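Local coordinates for RegF protein (Neisseria gonorrhoeae, PDB 4HOJ) that is a glutathione transferase homologue, also called stringent starvation protein A, that binds glutathione and calcium ions, at residues 12-18 with 51-55; 157-161 with 184-190; 21-27 with 76-81. All blocks are in the same frame, centred on the assembly; numbering follows the deposited sequence.

Contact 1. Residues 12-18 with 51-55; sequences CPFSHRC and QVPVL. With GSH (glutathione), chain C.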
loop_
_atom_site.group_PDB
_atom_site.type_symbol
_atom_site.label_atom_id
_atom_site.label_comp_id
_atom_site.label_asym_id
_atom_site.label_seq_id
_atom_site.Cartn_x
_atom_site.Cartn_y
_atom_site.Cartn_z
ATOM N N CYS A 12 0.851 -9.494 -18.293
ATOM C CA CYS A 12 0.532 -9.167 -16.915
ATOM C C CYS A 12 0.260 -7.663 -16.766
ATOM O O CYS A 12 1.175 -6.865 -17.028
ATOM C CB CYS A 12 1.731 -9.573 -16.040
ATOM S SG CYS A 12 1.603 -9.045 -14.328
ATOM N N PRO A 13 -0.933 -7.294 -16.284
ATOM C CA PRO A 13 -1.206 -5.845 -16.163
ATOM C C PRO A 13 -0.314 -5.169 -15.130
ATOM O O PRO A 13 -0.078 -3.959 -15.230
ATOM C CB PRO A 13 -2.718 -5.776 -15.795
ATOM C CG PRO A 13 -3.020 -7.182 -15.176
ATOM C CD PRO A 13 -2.096 -8.148 -15.970
ATOM N N PHE A 14 0.138 -5.899 -14.112
ATOM C CA PHE A 14 0.972 -5.307 -13.069
ATOM C C PHE A 14 2.349 -5.074 -13.573
ATOM O O PHE A 14 2.931 -4.006 -13.339
ATOM C CB PHE A 14 0.940 -6.191 -11.807
ATOM C CG PHE A 14 -0.456 -6.381 -11.281
ATOM C CD1 PHE A 14 -1.076 -5.347 -10.608
ATOM C CD2 PHE A 14 -1.155 -7.522 -11.525
ATOM C CE1 PHE A 14 -2.353 -5.484 -10.124
ATOM C CE2 PHE A 14 -2.481 -7.669 -11.091
ATOM C CZ PHE A 14 -3.081 -6.633 -10.384
ATOM N N SER A 15 2.866 -5.993 -14.403
ATOM C CA SER A 15 4.142 -5.771 -15.110
ATOM C C SER A 15 4.042 -4.608 -16.121
ATOM O O SER A 15 4.996 -3.848 -16.309
ATOM C CB SER A 15 4.557 -7.063 -15.893
ATOM O OG SER A 15 4.786 -8.156 -14.966
ATOM N N HIS A 16 2.883 -4.519 -16.755
ATOM C CA HIS A 16 2.617 -3.471 -17.723
ATOM C C HIS A 16 2.786 -2.086 -17.055
ATOM O O HIS A 16 3.384 -1.165 -17.632
ATOM C CB HIS A 16 1.220 -3.711 -18.271
ATOM C CG HIS A 16 0.861 -2.866 -19.445
ATOM N ND1 HIS A 16 -0.376 -2.973 -20.022
ATOM C CD2 HIS A 16 1.525 -1.861 -20.098
ATOM C CE1 HIS A 16 -0.455 -2.113 -21.034
ATOM N NE2 HIS A 16 0.683 -1.414 -21.096
ATOM N N ARG A 17 2.348 -1.952 -15.789
ATOM C CA ARG A 17 2.494 -0.661 -15.102
ATOM C C ARG A 17 3.963 -0.298 -15.038
ATOM O O ARG A 17 4.343 0.863 -15.288
ATOM C CB ARG A 17 1.998 -0.708 -13.632
ATOM C CG ARG A 17 0.563 -0.996 -13.425
ATOM C CD ARG A 17 0.317 -1.141 -11.917
ATOM N NE ARG A 17 -1.108 -1.059 -11.580
ATOM C CZ ARG A 17 -1.561 -1.363 -10.358
ATOM N NH1 ARG A 17 -0.767 -1.947 -9.436
ATOM N NH2 ARG A 17 -2.840 -1.142 -10.131
ATOM N N CYS A 18 4.808 -1.273 -14.671
ATOM C CA CYS A 18 6.241 -0.988 -14.486
ATOM C C CYS A 18 6.923 -0.722 -15.820
ATOM O O CYS A 18 7.749 0.191 -15.926
ATOM C CB CYS A 18 6.909 -2.156 -13.772
ATOM S SG CYS A 18 6.203 -2.515 -12.145
ATOM N N GLN A 51 5.423 -14.118 -7.906
ATOM C CA GLN A 51 4.720 -13.367 -8.928
ATOM C C GLN A 51 5.676 -12.397 -9.618
ATOM O O GLN A 51 6.724 -11.996 -9.105
ATOM C CB GLN A 51 3.597 -12.538 -8.318
ATOM C CG GLN A 51 2.494 -13.398 -7.750
ATOM C CD GLN A 51 1.396 -12.557 -7.151
ATOM O OE1 GLN A 51 1.654 -11.479 -6.601
ATOM N NE2 GLN A 51 0.147 -13.013 -7.282
ATOM N N VAL A 52 5.241 -12.005 -10.827
ATOM C CA VAL A 52 5.802 -10.826 -11.488
ATOM C C VAL A 52 4.851 -9.643 -11.291
ATOM O O VAL A 52 3.652 -9.842 -11.083
ATOM C CB VAL A 52 6.015 -11.079 -13.019
ATOM C CG1 VAL A 52 7.132 -12.069 -13.168
ATOM C CG2 VAL A 52 4.714 -11.549 -13.683
ATOM N N PRO A 53 5.361 -8.411 -11.331
ATOM C CA PRO A 53 6.745 -8.060 -11.639
ATOM C C PRO A 53 7.670 -8.082 -10.441
ATOM O O PRO A 53 7.259 -7.997 -9.242
ATOM C CB PRO A 53 6.632 -6.606 -12.106
ATOM C CG PRO A 53 5.392 -6.059 -11.334
ATOM C CD PRO A 53 4.440 -7.264 -11.390
ATOM N N VAL A 54 8.975 -8.200 -10.715
ATOM C CA VAL A 54 10.058 -8.011 -9.748
ATOM C C VAL A 54 11.054 -7.048 -10.383
ATOM O O VAL A 54 11.301 -7.122 -11.619
ATOM C CB VAL A 54 10.750 -9.332 -9.454
ATOM C CG1 VAL A 54 12.024 -9.160 -8.625
ATOM C CG2 VAL A 54 9.761 -10.262 -8.718
ATOM N N LEU A 55 11.610 -6.109 -9.634
ATOM C CA LEU A 55 12.688 -5.291 -10.126
ATOM C C LEU A 55 13.943 -5.612 -9.347
ATOM O O LEU A 55 13.914 -5.684 -8.088
ATOM C CB LEU A 55 12.333 -3.825 -9.970
ATOM C CG LEU A 55 13.299 -2.838 -10.640
ATOM C CD1 LEU A 55 12.975 -2.722 -12.145
ATOM C CD2 LEU A 55 13.237 -1.451 -10.003
HETATM N N1 GSH C . 0.115 -7.167 -6.122
HETATM C CA1 GSH C . 0.968 -7.603 -7.266
HETATM C C1 GSH C . 1.594 -6.423 -7.915
HETATM O O11 GSH C . 2.730 -6.525 -8.442
HETATM O O12 GSH C . 0.936 -5.367 -7.938
HETATM C CB1 GSH C . 0.186 -8.501 -8.236
HETATM C CG1 GSH C . 1.075 -9.182 -9.282
HETATM C CD1 GSH C . 0.319 -10.307 -9.962
HETATM O OE1 GSH C . -0.836 -10.585 -9.730
HETATM N N2 GSH C . 1.086 -10.943 -10.927
HETATM C CA2 GSH C . 0.499 -12.077 -11.639
HETATM C C2 GSH C . 1.358 -13.272 -11.308
HETATM O O2 GSH C . 2.574 -13.308 -11.212
HETATM C CB2 GSH C . 0.495 -11.959 -13.125
HETATM S SG2 GSH C . -0.349 -10.525 -13.733
HETATM N N3 GSH C . 0.599 -14.513 -11.223
HETATM C CA3 GSH C . 1.255 -15.770 -10.912
HETATM C C3 GSH C . 0.687 -16.258 -9.616
HETATM O O31 GSH C . -0.082 -15.595 -8.839
HETATM O O32 GSH C . 1.041 -17.414 -9.289
#
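Phe14, whose backbone points CB at the ring of Pro53, has a chi1 of -58° that turns the phenyl group away from the proline and on to glutathione; Cys12, with chi1 172°, turns SG beside its own carbonyl carbon and toward Val52. The arrangement is the glutathione site of a thioredoxin-fold domain: a cysteine at the N-cap of helix 13-25 opposite a cis-proline loop. Cys12 is the residue to which glutathione attaches covalently.

Pro53 lies against the first helical turns along much of its ring. Its CD rests 3.7 Å from Phe14 CB, and its CG meets Cys18 SG at the same 3.7 Å. Ser15 OG packs 3.6 Å from Val52 CG2 and accepts a bond from Gly9 N, which satisfies the hydroxyl.

The cis peptide before Pro53 accompanies a Val52 backbone that pairs with glutathione like a neighbouring strand. Val52 O takes a 2.8 Å bond from ligand N2, nearly straight at 165°, and Val52 N returns one of 3.0 Å to ligand O2. The Phe14 ring offers a face toward the other end of the tripeptide, with ligand CB1 3.7 Å above the ring plane and displaced toward its rim. At the glycyl end the extended Gln51 side chain delivers NE2 to ligand O31, a 3.0 Å hydrogen bond.

Contact 2. Residues 157-161 with 184-190; sequences APLLW and IFQREAF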
loop_
_atom_site.group_PDB
_atom_site.type_symbol
_atom_site.label_atom_id
_atom_site.label_comp_id
_atom_site.label_asym_id
_atom_site.label_seq_id
_atom_site.Cartn_x
_atom_site.Cartn_y
_atom_site.Cartn_z
ATOM N N ALA A 157 -3.718 2.508 -16.112
ATOM C CA ALA A 157 -3.742 2.371 -17.571
ATOM C C ALA A 157 -3.828 0.898 -18.014
ATOM O O ALA A 157 -4.519 0.630 -18.967
ATOM C CB ALA A 157 -2.505 3.081 -18.172
ATOM N N PRO A 158 -3.102 -0.049 -17.427
ATOM C CA PRO A 158 -3.219 -1.441 -17.939
ATOM C C PRO A 158 -4.588 -2.025 -17.825
ATOM O O PRO A 158 -4.939 -2.898 -18.652
ATOM C CB PRO A 158 -2.206 -2.200 -17.101
ATOM C CG PRO A 158 -1.166 -1.074 -16.718
ATOM C CD PRO A 158 -2.078 0.052 -16.371
ATOM N N LEU A 159 -5.371 -1.618 -16.827
ATOM C CA LEU A 159 -6.763 -2.069 -16.748
ATOM C C LEU A 159 -7.608 -1.471 -17.846
ATOM O O LEU A 159 -8.321 -2.188 -18.527
ATOM C CB LEU A 159 -7.336 -1.759 -15.377
ATOM C CG LEU A 159 -8.862 -1.939 -15.232
ATOM C CD1 LEU A 159 -9.244 -3.368 -15.613
ATOM C CD2 LEU A 159 -9.260 -1.638 -13.800
ATOM N N LEU A 160 -7.477 -0.191 -18.071
ATOM C CA LEU A 160 -8.258 0.418 -19.164
ATOM C C LEU A 160 -7.881 -0.142 -20.531
ATOM O O LEU A 160 -8.758 -0.313 -21.374
ATOM C CB LEU A 160 -8.071 1.962 -19.143
ATOM C CG LEU A 160 -8.452 2.607 -17.806
ATOM C CD1 LEU A 160 -8.282 4.138 -17.880
ATOM C CD2 LEU A 160 -9.863 2.252 -17.485
ATOM N N TRP A 161 -6.596 -0.491 -20.728
ATOM C CA TRP A 161 -6.201 -1.108 -21.993
ATOM C C TRP A 161 -6.937 -2.428 -22.199
ATOM O O TRP A 161 -7.216 -2.775 -23.351
ATOM C CB TRP A 161 -4.692 -1.350 -21.920
ATOM C CG TRP A 161 -4.168 -1.933 -23.192
ATOM C CD1 TRP A 161 -3.753 -3.218 -23.354
ATOM C CD2 TRP A 161 -4.044 -1.296 -24.477
ATOM N NE1 TRP A 161 -3.398 -3.442 -24.676
ATOM C CE2 TRP A 161 -3.532 -2.265 -25.364
ATOM C CE3 TRP A 161 -4.323 -0.009 -24.955
ATOM C CZ2 TRP A 161 -3.301 -1.992 -26.718
ATOM C CZ3 TRP A 161 -4.061 0.269 -26.294
ATOM C CH2 TRP A 161 -3.558 -0.722 -27.147
ATOM N N ILE A 184 -4.282 8.549 -22.697
ATOM C CA ILE A 184 -3.178 7.826 -22.114
ATOM C C ILE A 184 -2.534 6.912 -23.158
ATOM O O ILE A 184 -1.292 6.830 -23.260
ATOM C CB ILE A 184 -3.672 6.976 -20.943
ATOM C CG1 ILE A 184 -4.284 7.891 -19.885
ATOM C CG2 ILE A 184 -2.500 6.142 -20.349
ATOM C CD1 ILE A 184 -3.327 9.013 -19.371
ATOM N N PHE A 185 -3.364 6.239 -23.957
ATOM C CA PHE A 185 -2.831 5.214 -24.856
ATOM C C PHE A 185 -2.091 5.839 -26.041
ATOM O O PHE A 185 -1.300 5.122 -26.689
ATOM C CB PHE A 185 -3.928 4.341 -25.438
ATOM C CG PHE A 185 -4.808 3.653 -24.407
ATOM C CD1 PHE A 185 -4.336 3.293 -23.121
ATOM C CD2 PHE A 185 -6.120 3.330 -24.773
ATOM C CE1 PHE A 185 -5.225 2.620 -22.241
ATOM C CE2 PHE A 185 -6.968 2.691 -23.894
ATOM C CZ PHE A 185 -6.498 2.342 -22.613
ATOM N N GLN A 186 -2.298 7.138 -26.283
ATOM C CA GLN A 186 -1.549 7.816 -27.321
ATOM C C GLN A 186 -0.163 8.226 -26.859
ATOM O O GLN A 186 0.628 8.715 -27.650
ATOM C CB GLN A 186 -2.345 9.017 -27.811
ATOM C CG GLN A 186 -3.568 8.526 -28.584
ATOM C CD GLN A 186 -4.614 9.590 -28.892
ATOM O OE1 GLN A 186 -4.521 10.750 -28.452
ATOM N NE2 GLN A 186 -5.635 9.189 -29.661
ATOM N N ARG A 187 0.149 8.072 -25.573
ATOM C CA ARG A 187 1.459 8.527 -25.127
ATOM C C ARG A 187 2.543 7.600 -25.714
ATOM O O ARG A 187 2.424 6.373 -25.703
ATOM C CB ARG A 187 1.573 8.515 -23.606
ATOM C CG ARG A 187 0.627 9.492 -22.904
ATOM C CD ARG A 187 0.794 9.477 -21.378
ATOM N NE ARG A 187 2.137 9.912 -20.936
ATOM C CZ ARG A 187 2.427 11.173 -20.665
ATOM N NH1 ARG A 187 1.517 12.112 -20.830
ATOM N NH2 ARG A 187 3.648 11.483 -20.281
ATOM N N GLU A 188 3.611 8.197 -26.213
ATOM C CA GLU A 188 4.697 7.464 -26.818
ATOM C C GLU A 188 5.179 6.321 -25.922
ATOM O O GLU A 188 5.400 5.215 -26.386
ATOM C CB GLU A 188 5.852 8.448 -27.098
ATOM C CG GLU A 188 7.033 7.840 -27.756
ATOM C CD GLU A 188 8.088 8.879 -28.107
ATOM O OE1 GLU A 188 8.736 9.407 -27.181
ATOM O OE2 GLU A 188 8.258 9.188 -29.299
ATOM N N ALA A 189 5.319 6.573 -24.625
ATOM C CA ALA A 189 5.881 5.541 -23.730
ATOM C C ALA A 189 4.867 4.469 -23.451
ATOM O O ALA A 189 5.238 3.338 -23.150
ATOM C CB ALA A 189 6.362 6.151 -22.411
ATOM N N PHE A 190 3.583 4.807 -23.558
ATOM C CA PHE A 190 2.591 3.765 -23.394
ATOM C C PHE A 190 2.733 2.760 -24.535
ATOM O O PHE A 190 2.755 1.540 -24.296
ATOM C CB PHE A 190 1.170 4.345 -23.327
ATOM C CG PHE A 190 0.139 3.275 -23.146
ATOM C CD1 PHE A 190 -0.381 2.633 -24.267
ATOM C CD2 PHE A 190 -0.259 2.863 -21.871
ATOM C CE1 PHE A 190 -1.287 1.569 -24.097
ATOM C CE2 PHE A 190 -1.157 1.808 -21.698
ATOM C CZ PHE A 190 -1.679 1.161 -22.829
#
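Ala157 opens the contact with a methyl group shared between two partners: CB lies 3.8 Å from Ile184 CG2 and 4.0 Å from Phe190 CE2. It starts a purely apolar helix-to-helix junction in the all-helical C-terminal half of the glutathione transferase fold, centred on an aromatic cluster of Trp161, Phe185 and Phe190. No hydrogen bond crosses between the segments. The carbonyl oxygen of Ala157 faces the edge of the Phe185 ring, near its plane, while serving as the acceptor for Trp161 N within its own helix.

One turn further on, Leu160 supplies its CB, which touches the outer end of the same ring at 3.8 Å from Phe185 CZ. The ring meets the backbone by its edge, with Leu160 C as well as Ala157 O near its plane and Phe185 CZ 3.4 Å from Trp161 N.

Trp161 completes the cluster. Its chi1 of -178° places CG anti to the backbone N and carries the indole out to the two phenylalanines. With Phe185 it makes a T-shaped pair, the centroid of the six-membered indole ring 5.0 Å from that of the phenyl ring and the planes at 88°; here the indole gives the edge and Phe185 the face. Phe190 approaches an indole face at an intermediate inclination of 58°, its centroid 5.3 Å from that of the six-membered ring. Outside the segments, Trp161 NE1 donates to Glu198 O, and Phe20 of helix 13-25 packs edge-to-face with Phe190. Both phenyl rings converge on one indole atom: Trp161 CE3 stands above the centre of the Phe185 ring and lies 3.5 Å from Phe190 CE1.

Contact 3. Residues 21-27 with 76-81; sequences VLYEKGM and FPHPQL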
loop_
_atom_site.group_PDB
_atom_site.type_symbol
_atom_site.label_atom_id
_atom_site.label_comp_id
_atom_site.label_asym_id
_atom_site.label_seq_id
_atom_site.Cartn_x
_atom_site.Cartn_y
_atom_site.Cartn_z
ATOM N N VAL A 21 6.159 2.910 -16.675
ATOM C CA VAL A 21 7.027 3.840 -15.974
ATOM C C VAL A 21 8.417 3.844 -16.558
ATOM O O VAL A 21 9.000 4.918 -16.738
ATOM C CB VAL A 21 7.087 3.560 -14.435
ATOM C CG1 VAL A 21 8.130 4.487 -13.760
ATOM C CG2 VAL A 21 5.750 3.779 -13.783
ATOM N N LEU A 22 8.985 2.677 -16.835
ATOM C CA LEU A 22 10.358 2.617 -17.322
ATOM C C LEU A 22 10.514 3.351 -18.624
ATOM O O LEU A 22 11.473 4.103 -18.798
ATOM C CB LEU A 22 10.839 1.160 -17.393
ATOM C CG LEU A 22 11.100 0.549 -16.014
ATOM C CD1 LEU A 22 11.119 -0.971 -16.139
ATOM C CD2 LEU A 22 12.401 1.069 -15.444
ATOM N N TYR A 23 9.562 3.187 -19.544
ATOM C CA TYR A 23 9.643 3.925 -20.792
ATOM C C TYR A 23 9.345 5.408 -20.653
ATOM O O TYR A 23 9.924 6.212 -21.388
ATOM C CB TYR A 23 8.772 3.256 -21.852
ATOM C CG TYR A 23 9.414 2.009 -22.447
ATOM C CD1 TYR A 23 10.474 2.145 -23.322
ATOM C CD2 TYR A 23 8.986 0.734 -22.117
ATOM C CE1 TYR A 23 11.067 1.039 -23.872
ATOM C CE2 TYR A 23 9.580 -0.398 -22.669
ATOM C CZ TYR A 23 10.628 -0.213 -23.536
ATOM O OH TYR A 23 11.279 -1.276 -24.134
ATOM N N GLU A 24 8.534 5.788 -19.654
ATOM C CA GLU A 24 8.340 7.230 -19.429
ATOM C C GLU A 24 9.639 7.869 -18.940
ATOM O O GLU A 24 9.905 9.006 -19.285
ATOM C CB GLU A 24 7.218 7.499 -18.371
ATOM C CG GLU A 24 5.781 7.275 -18.859
ATOM C CD GLU A 24 5.277 8.415 -19.727
ATOM O OE1 GLU A 24 5.763 9.570 -19.543
ATOM O OE2 GLU A 24 4.420 8.201 -20.581
ATOM N N LYS A 25 10.430 7.176 -18.113
ATOM C CA LYS A 25 11.695 7.732 -17.617
ATOM C C LYS A 25 12.793 7.686 -18.646
ATOM O O LYS A 25 13.720 8.494 -18.588
ATOM C CB LYS A 25 12.123 6.977 -16.353
ATOM C CG LYS A 25 11.143 7.097 -15.192
ATOM C CD LYS A 25 11.106 8.535 -14.658
ATOM C CE LYS A 25 10.342 8.556 -13.307
ATOM N NZ LYS A 25 10.523 9.848 -12.550
ATOM N N GLY A 26 12.735 6.721 -19.559
ATOM C CA GLY A 26 13.684 6.724 -20.658
ATOM C C GLY A 26 15.110 6.296 -20.351
ATOM O O GLY A 26 15.979 6.516 -21.187
ATOM N N MET A 27 15.363 5.686 -19.198
ATOM C CA MET A 27 16.732 5.287 -18.821
ATOM C C MET A 27 17.043 3.871 -19.286
ATOM O O MET A 27 16.184 3.205 -19.867
ATOM C CB MET A 27 16.914 5.381 -17.300
ATOM C CG MET A 27 16.794 6.805 -16.785
ATOM S SD MET A 27 18.090 7.951 -17.346
ATOM C CE MET A 27 17.450 8.603 -18.886
ATOM N N PHE A 76 15.016 7.845 -10.554
ATOM C CA PHE A 76 15.236 8.626 -11.778
ATOM C C PHE A 76 14.274 9.797 -11.693
ATOM O O PHE A 76 13.133 9.694 -12.163
ATOM C CB PHE A 76 14.881 7.797 -13.009
ATOM C CG PHE A 76 15.728 6.568 -13.211
ATOM C CD1 PHE A 76 17.103 6.609 -13.052
ATOM C CD2 PHE A 76 15.138 5.378 -13.609
ATOM C CE1 PHE A 76 17.864 5.477 -13.250
ATOM C CE2 PHE A 76 15.902 4.238 -13.820
ATOM C CZ PHE A 76 17.272 4.299 -13.639
ATOM N N PRO A 77 14.690 10.886 -11.016
ATOM C CA PRO A 77 13.751 11.918 -10.606
ATOM C C PRO A 77 12.996 12.532 -11.766
ATOM O O PRO A 77 11.802 12.801 -11.651
ATOM C CB PRO A 77 14.661 12.966 -9.955
ATOM C CG PRO A 77 15.812 12.180 -9.452
ATOM C CD PRO A 77 16.034 11.112 -10.466
ATOM N N HIS A 78 13.686 12.747 -12.872
ATOM C CA HIS A 78 13.123 13.529 -13.950
ATOM C C HIS A 78 12.869 12.649 -15.145
ATOM O O HIS A 78 13.740 11.850 -15.511
ATOM C CB HIS A 78 14.077 14.672 -14.290
ATOM C CG HIS A 78 14.261 15.615 -13.148
ATOM N ND1 HIS A 78 13.239 16.428 -12.704
ATOM C CD2 HIS A 78 15.304 15.829 -12.312
ATOM C CE1 HIS A 78 13.653 17.123 -11.659
ATOM N NE2 HIS A 78 14.905 16.780 -11.402
ATOM N N PRO A 79 11.663 12.753 -15.737
ATOM C CA PRO A 79 10.550 13.629 -15.351
ATOM C C PRO A 79 9.799 13.095 -14.121
ATOM O O PRO A 79 9.560 11.899 -14.025
ATOM C CB PRO A 79 9.609 13.517 -16.549
ATOM C CG PRO A 79 9.894 12.175 -17.129
ATOM C CD PRO A 79 11.369 11.997 -16.974
ATOM N N GLN A 80 9.370 13.972 -13.222
ATOM C CA GLN A 80 8.600 13.553 -12.041
ATOM C C GLN A 80 7.218 12.989 -12.378
ATOM O O GLN A 80 6.455 13.599 -13.127
ATOM C CB GLN A 80 8.414 14.724 -11.067
ATOM C CG GLN A 80 9.711 15.416 -10.683
ATOM C CD GLN A 80 9.521 16.862 -10.227
ATOM O OE1 GLN A 80 8.675 17.599 -10.753
ATOM N NE2 GLN A 80 10.325 17.276 -9.252
ATOM N N LEU A 81 6.904 11.813 -11.847
ATOM C CA LEU A 81 5.616 11.219 -12.097
ATOM C C LEU A 81 4.666 11.459 -10.936
ATOM O O LEU A 81 3.573 11.004 -10.937
ATOM C CB LEU A 81 5.733 9.718 -12.496
ATOM C CG LEU A 81 6.359 9.531 -13.880
ATOM C CD1 LEU A 81 6.506 8.058 -14.220
ATOM C CD2 LEU A 81 5.513 10.263 -14.906
HETATM O O HOH W 1 14.815 9.589 -16.250
#
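The backbones of Lys25 and Pro79 come together with CA atoms 6.4 Å apart where the last turn of helix 13-25 meets an irregular strip of chain that includes a cis peptide before Pro79. Gly26, with positive phi, ends the helix here.

Lys25 makes the polar bridge. A bend at chi2 (-67°) sends its chain across to the strip, where NZ donates two hydrogen bonds to backbone oxygens. The one to Phe76 O, 2.6 Å, comes in almost head-on, at 164° to the C=O; that to Pro79 O, 2.7 Å, arrives from well above the carbonyl plane. Asp73 adds a salt bridge to NZ, and the three oxygen partners probably stabilise the charged ammonium. A water molecule ties the backbones once more, donating to both Lys25 O and His78 O.

Met27 lies over the Phe76 ring. Its CG sits 3.6 Å from the ring centroid and only 8° off the normal, a CH-pi contact above the centre; SD, at 4.9 Å from the same centroid, adds a more distant Met-aromatic one. At the other end, Leu81 CD1 reaches Val21 CG1 at 3.9 Å.

The strip belongs to the connection between helices 65-75 and 86-102, which in glutathione transferases leads from the thioredoxin-like domain to the helical one. Val21 also packs on Asn69 and Ile72 of helix 65-75 and, together with Leu81, on Met151 at the start of helix 151-161.

How the contacts relate
From the N terminus, helix 13-25 supplies the first segment of both contact 1 and contact 3. Contact 1 closes at 51-55, before contact 3 closes at 76-81, so the two loops cross: 21-27 falls between the segments of contact 1, and 51-55 between those of contact 3. Contact 2 follows in series, closing a shorter loop of 22 residues within the helical half. Contacts 1 and 3 thus hold one helix to the sheet side and to the interdomain connection. Contact 2 meets the same segments of that helix from the helical half: Pro158 packs on Pro13, His16 and Arg17, and Arg187 NE reaches Glu24 OE2 in a 2.9 Å salt bridge.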